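Local coordinates for protein pseudoalteromonas arctica PAMC 21717 (Pseudoalteromonas arctica, PDB 5YL7) that probably hydrolyses peptide bonds as a cold-active, calcium-binding serine protease of the subtilase family, at residues A67-G72 with P129-G134; G43-A48 with S267-D272. All blocks are in the same frame, centred on the assembly; numbering follows the deposited sequence.

Interaction 1: residues A67-G72 with P129-G134. With CA (calcium ion), chain D; CA (calcium ion), chain E.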
loop_
_atom_site.group_PDB
_atom_site.type_symbol
_atom_site.label_atom_id
_atom_site.label_comp_id
_atom_site.label_asym_id
_atom_site.label_seq_id
_atom_site.Cartn_x
_atom_site.Cartn_y
_atom_site.Cartn_z
ATOM N N ALA A 67 12.858 -4.549 -15.514
ATOM C CA ALA A 67 13.201 -3.244 -14.994
ATOM C C ALA A 67 12.802 -2.139 -15.972
ATOM O O ALA A 67 12.348 -1.070 -15.552
ATOM C CB ALA A 67 14.682 -3.128 -14.764
ATOM N N ASN A 68 13.031 -2.293 -17.282
ATOM C CA ASN A 68 12.579 -1.379 -18.286
ATOM C C ASN A 68 13.161 -0.026 -18.025
ATOM O O ASN A 68 12.491 0.976 -18.349
ATOM C CB ASN A 68 11.039 -1.316 -18.348
ATOM C CG ASN A 68 10.502 -0.541 -19.523
ATOM O OD1 ASN A 68 11.087 -0.578 -20.623
ATOM N ND2 ASN A 68 9.438 0.214 -19.342
ATOM N N ASP A 69 14.390 0.091 -17.565
ATOM C CA ASP A 69 15.037 1.371 -17.276
ATOM C C ASP A 69 16.515 1.390 -17.661
ATOM O O ASP A 69 17.194 2.325 -17.326
ATOM C CB ASP A 69 14.854 1.724 -15.788
ATOM C CG ASP A 69 15.585 0.829 -14.862
ATOM O OD1 ASP A 69 16.259 -0.132 -15.341
ATOM O OD2 ASP A 69 15.609 1.114 -13.604
ATOM N N GLY A 70 16.953 0.374 -18.373
ATOM C CA GLY A 70 18.309 0.390 -18.943
ATOM C C GLY A 70 19.305 -0.365 -18.134
ATOM O O GLY A 70 20.475 -0.544 -18.620
ATOM N N GLY A 71 19.020 -0.946 -16.973
ATOM C CA GLY A 71 19.976 -1.652 -16.173
ATOM C C GLY A 71 19.334 -2.312 -15.012
ATOM O O GLY A 71 18.097 -2.265 -14.771
ATOM N N GLY A 72 20.154 -3.007 -14.273
ATOM C CA GLY A 72 19.776 -3.703 -13.035
ATOM C C GLY A 72 19.545 -2.821 -11.884
ATOM O O GLY A 72 19.069 -1.671 -12.019
ATOM N N PRO A 129 10.038 5.031 -1.686
ATOM C CA PRO A 129 9.648 4.168 -2.752
ATOM C C PRO A 129 10.661 3.089 -3.000
ATOM O O PRO A 129 11.835 3.387 -3.179
ATOM C CB PRO A 129 9.546 5.099 -3.964
ATOM C CG PRO A 129 10.585 6.156 -3.675
ATOM C CD PRO A 129 10.607 6.316 -2.180
ATOM N N VAL A 130 10.261 1.830 -2.913
ATOM C CA VAL A 130 11.130 0.683 -3.163
ATOM C C VAL A 130 10.577 -0.020 -4.330
ATOM O O VAL A 130 9.510 -0.659 -4.268
ATOM C CB VAL A 130 11.271 -0.193 -1.906
ATOM C CG1 VAL A 130 12.291 -1.297 -2.160
ATOM C CG2 VAL A 130 11.675 0.626 -0.720
ATOM N N ARG A 131 11.233 0.120 -5.481
ATOM C CA ARG A 131 10.740 -0.394 -6.717
ATOM C C ARG A 131 11.107 -1.867 -6.839
ATOM O O ARG A 131 12.289 -2.194 -6.943
ATOM C CB ARG A 131 11.171 0.429 -7.949
ATOM C CG ARG A 131 10.721 -0.147 -9.233
ATOM C CD ARG A 131 10.862 0.862 -10.365
ATOM N NE ARG A 131 10.306 0.274 -11.560
ATOM C CZ ARG A 131 10.935 -0.211 -12.638
ATOM N NH1 ARG A 131 12.239 -0.127 -12.731
ATOM N NH2 ARG A 131 10.259 -0.799 -13.585
ATOM N N VAL A 132 10.109 -2.729 -6.852
ATOM C CA VAL A 132 10.302 -4.170 -6.934
ATOM C C VAL A 132 9.507 -4.807 -8.010
ATOM O O VAL A 132 9.757 -6.010 -8.304
ATOM C CB VAL A 132 10.020 -4.836 -5.573
ATOM C CG1 VAL A 132 10.909 -4.293 -4.436
ATOM C CG2 VAL A 132 8.557 -4.759 -5.198
ATOM N N LEU A 133 8.613 -4.103 -8.660
ATOM C CA LEU A 133 7.720 -4.619 -9.728
ATOM C C LEU A 133 7.921 -3.817 -11.002
ATOM O O LEU A 133 7.960 -2.577 -10.969
ATOM C CB LEU A 133 6.264 -4.514 -9.356
ATOM C CG LEU A 133 5.826 -5.085 -7.996
ATOM C CD1 LEU A 133 4.346 -4.828 -7.780
ATOM C CD2 LEU A 133 6.096 -6.576 -7.932
ATOM N N GLY A 134 8.073 -4.521 -12.111
ATOM C CA GLY A 134 8.153 -3.939 -13.441
ATOM C C GLY A 134 7.326 -4.648 -14.429
ATOM O O GLY A 134 6.218 -5.134 -14.151
HETATM CA CA CA D . 17.419 -0.537 -13.194
HETATM CA CA CA E . 15.464 2.556 -11.773
HETATM O O HOH W 1 16.004 -1.945 -11.954
HETATM O O HOH W 2 19.199 0.675 -14.110
HETATM O O HOH W 3 16.530 4.065 -13.240
HETATM O O HOH W 4 13.531 3.532 -12.695
#
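A67, the last residue of helix 64-67, brings its CA within 5.3 Å of the CA of G134, while N68 turns the chain out of the helix with a positive phi of 60°, and R131 reaches across from the end of strand 126-131. The joint is made by one side chain and one carbonyl. R131 runs out extended from CG to NE, with CG anti to the backbone N (chi1 177°), and delivers its guanidinium end-on to A67 O. Both terminal nitrogens donate to that single oxygen: NH2 donates at 2.9 Å from A67 O, above the carbonyl plane, and NH1 at 3.0 Å from A67 O, in that plane and on a lone pair. The oxygen lies near the guanidinium plane, and both bonds are somewhat bent. D69 OD2 also faces the guanidinium edge, 3.7 Å from R131 NH1, but its carboxylate is committed to metal. D69 OD1 and D69 OD2 chelate one calcium ion, each at 2.5 Å, and D69 OD2 bridges to the second at 2.3 Å. The carbonyls of G71 and G72 join the first site, so the glycine-rich loop folds round the ion, with D74 completing the protein ligands; D59, D74 and D76 serve the second. R131 is also held by T42 through NE and by D59 through NH1. A leucine in place of R131 would probably leave A67 O without its two donors and D59 without its hydrogen-bond partner in the second shell. By bonding both OD2 of D59, a ligand of the second calcium ion, and A67 O at the start of the metal-binding loop, the buried guanidinium acts as a second-shell group that probably steadies the ligands and ties the loop to the central sheet.

Interaction 2: residues G43-A48 with S267-D272; sequences GYRPHA and STPSSD
D272 meets A48 by hydrogen bonding and H47 by stacking, and R45 packs separately on P269. The direct hydrogen bond runs from A48 N to D272 OD2, 2.9 Å long and nearly straight at 173°, although the donor approaches from above the carboxylate plane. The same oxygen accepts from a water, 2.8 Å from D272 OD2, which also donates to P46 O; the carboxylate is thereby linked to two points of the backbone around the inverse gamma turn centred on P46. Stacking comes next. The carboxylate of D272 and the imidazole of H47 lie almost parallel, 5° apart, and D272 CB makes a CH-pi contact over the ring face, 3.7 Å from the centroid. H47 CG stands anti to the backbone N (chi1 -171°), which turns the ring beneath the aspartate, while the ring nitrogens are engaged by D49 N at ND1 and S273 O at NE2. Both ring nitrogens are therefore occupied, and the ring is fixed in its rotation under D272. Away from D272, a guanidinium packs on a proline. R45 is bent at chi2 and chi3, which folds its end back so that P269 CG sits over the centre of one guanidinium face, 3.8 Å from R45 CZ, and P269 CB lies 3.7 Å from R45 NE. The polar end of R45 is turned to D79 O, which NH2 reaches. This surface contact joins the loop following strand 36-41 of the parallel sheet to the loop between hairpin strands 258-263 and 272-277 and the first residue of the second strand: T261 and N263 of the first hairpin strand touch H47 and R45, Y274 of the second meets the H47 ring, and T102 of helix 100-109 binds R45 N.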
loop_
_atom_site.group_PDB
_atom_site.type_symbol
_atom_site.label_atom_id
_atom_site.label_comp_id
_atom_site.label_asym_id
_atom_site.label_seq_id
_atom_site.Cartn_x
_atom_site.Cartn_y
_atom_site.Cartn_z
ATOM N N GLY A 43 7.257 1.435 -8.313
ATOM C CA GLY A 43 7.881 2.722 -8.346
ATOM C C GLY A 43 6.930 3.849 -8.305
ATOM O O GLY A 43 5.732 3.642 -8.027
ATOM N N TYR A 44 7.368 5.063 -8.582
ATOM C CA TYR A 44 6.496 6.257 -8.515
ATOM C C TYR A 44 6.780 7.210 -9.669
ATOM O O TYR A 44 7.883 7.157 -10.241
ATOM C CB TYR A 44 6.651 6.971 -7.186
ATOM C CG TYR A 44 7.925 7.737 -7.055
ATOM C CD1 TYR A 44 9.178 7.153 -6.933
ATOM C CD2 TYR A 44 7.963 9.134 -7.136
ATOM C CE1 TYR A 44 10.305 7.868 -6.923
ATOM C CE2 TYR A 44 9.108 9.847 -7.116
ATOM C CZ TYR A 44 10.275 9.225 -7.004
ATOM O OH TYR A 44 11.469 9.912 -6.977
ATOM N N ARG A 45 5.798 8.071 -9.947
ATOM C CA ARG A 45 6.105 9.293 -10.695
ATOM C C ARG A 45 6.042 10.440 -9.758
ATOM O O ARG A 45 5.286 10.433 -8.746
ATOM C CB ARG A 45 5.131 9.490 -11.842
ATOM C CG ARG A 45 5.134 8.433 -12.900
ATOM C CD ARG A 45 6.466 8.061 -13.438
ATOM N NE ARG A 45 7.255 9.223 -13.853
ATOM C CZ ARG A 45 8.554 9.135 -14.192
ATOM N NH1 ARG A 45 9.217 10.254 -14.427
ATOM N NH2 ARG A 45 9.134 7.987 -14.251
ATOM N N PRO A 46 6.822 11.507 -9.984
ATOM C CA PRO A 46 6.895 12.664 -9.074
ATOM C C PRO A 46 5.705 13.604 -9.221
ATOM O O PRO A 46 5.827 14.823 -9.492
ATOM C CB PRO A 46 8.234 13.319 -9.475
ATOM C CG PRO A 46 8.215 13.118 -10.941
ATOM C CD PRO A 46 7.768 11.679 -11.124
ATOM N N HIS A 47 4.544 13.063 -8.985
ATOM C CA HIS A 47 3.259 13.780 -9.138
ATOM C C HIS A 47 3.327 15.024 -8.280
ATOM O O HIS A 47 3.775 14.993 -7.119
ATOM C CB HIS A 47 2.130 12.809 -8.716
ATOM C CG HIS A 47 0.752 13.303 -9.010
ATOM N ND1 HIS A 47 0.210 14.447 -8.459
ATOM C CD2 HIS A 47 -0.205 12.678 -9.719
ATOM C CE1 HIS A 47 -1.057 14.506 -8.878
ATOM N NE2 HIS A 47 -1.327 13.439 -9.637
ATOM N N ALA A 48 2.801 16.098 -8.806
ATOM C CA ALA A 48 2.739 17.357 -8.059
ATOM C C ALA A 48 2.091 17.308 -6.717
ATOM O O ALA A 48 2.381 18.060 -5.789
ATOM C CB ALA A 48 2.028 18.453 -8.882
ATOM N N SER A 267 1.741 4.057 -21.731
ATOM C CA SER A 267 2.915 3.220 -21.672
ATOM C C SER A 267 3.966 3.997 -20.966
ATOM O O SER A 267 4.212 3.854 -19.738
ATOM C CB SER A 267 3.419 2.712 -23.047
ATOM O OG SER A 267 3.548 3.802 -23.961
ATOM N N THR A 268 4.652 4.938 -21.647
ATOM C CA THR A 268 5.561 5.868 -21.031
ATOM C C THR A 268 4.837 6.872 -20.139
ATOM O O THR A 268 3.653 7.174 -20.406
ATOM C CB THR A 268 6.423 6.565 -22.123
ATOM O OG1 THR A 268 5.541 7.022 -23.138
ATOM C CG2 THR A 268 7.366 5.502 -22.723
ATOM N N PRO A 269 5.506 7.440 -19.170
ATOM C CA PRO A 269 4.800 8.405 -18.301
ATOM C C PRO A 269 4.388 9.668 -19.057
ATOM O O PRO A 269 5.134 10.094 -19.953
ATOM C CB PRO A 269 5.773 8.694 -17.190
ATOM C CG PRO A 269 7.079 8.243 -17.628
ATOM C CD PRO A 269 6.891 7.257 -18.727
ATOM N N SER A 270 3.299 10.268 -18.691
ATOM C CA SER A 270 2.798 11.544 -19.249
ATOM C C SER A 270 2.348 12.404 -18.097
ATOM O O SER A 270 2.893 12.362 -16.971
ATOM C CB SER A 270 1.746 11.220 -20.280
ATOM O OG SER A 270 1.292 12.382 -20.956
ATOM N N SER A 271 1.388 13.270 -18.385
ATOM C CA SER A 271 0.927 14.202 -17.364
ATOM C C SER A 271 0.379 13.549 -16.104
ATOM O O SER A 271 -0.230 12.436 -16.158
ATOM C CB SER A 271 -0.090 15.177 -17.959
ATOM O OG SER A 271 -1.147 14.461 -18.369
ATOM N N ASP A 272 0.470 14.216 -14.986
ATOM C CA ASP A 272 -0.143 13.849 -13.718
ATOM C C ASP A 272 -1.659 13.725 -13.937
ATOM O O ASP A 272 -2.279 14.571 -14.592
ATOM C CB ASP A 272 0.151 14.828 -12.646
ATOM C CG ASP A 272 1.628 14.905 -12.222
ATOM O OD1 ASP A 272 2.349 13.910 -12.420
ATOM O OD2 ASP A 272 1.959 15.910 -11.532
HETATM O O HOH W 5 4.720 16.316 -11.779
#

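Overall arrangement
From the N terminus, the chain leaves strand 36-41 of the parallel sheet and enters 43-48, the first half of interaction 2. It then passes through strand 58-59 and helix 64-67 to the calcium-binding loop at 67-72, and interaction 1 closes a loop of 56 intervening residues when strand 126-131 brings in 129-134. Much later, 267-272, the end of the hairpin loop and the start of strand 272-277, returns to 43-48, nesting interaction 1 within the loop closed by interaction 2. Their centres lie about 14 Å apart, and they touch where P129 and R131 pack against Y44 and G43. They tie the calcium-binding loop to strand 126-131 and the hairpin to the loop that follows the adjacent strand 36-41.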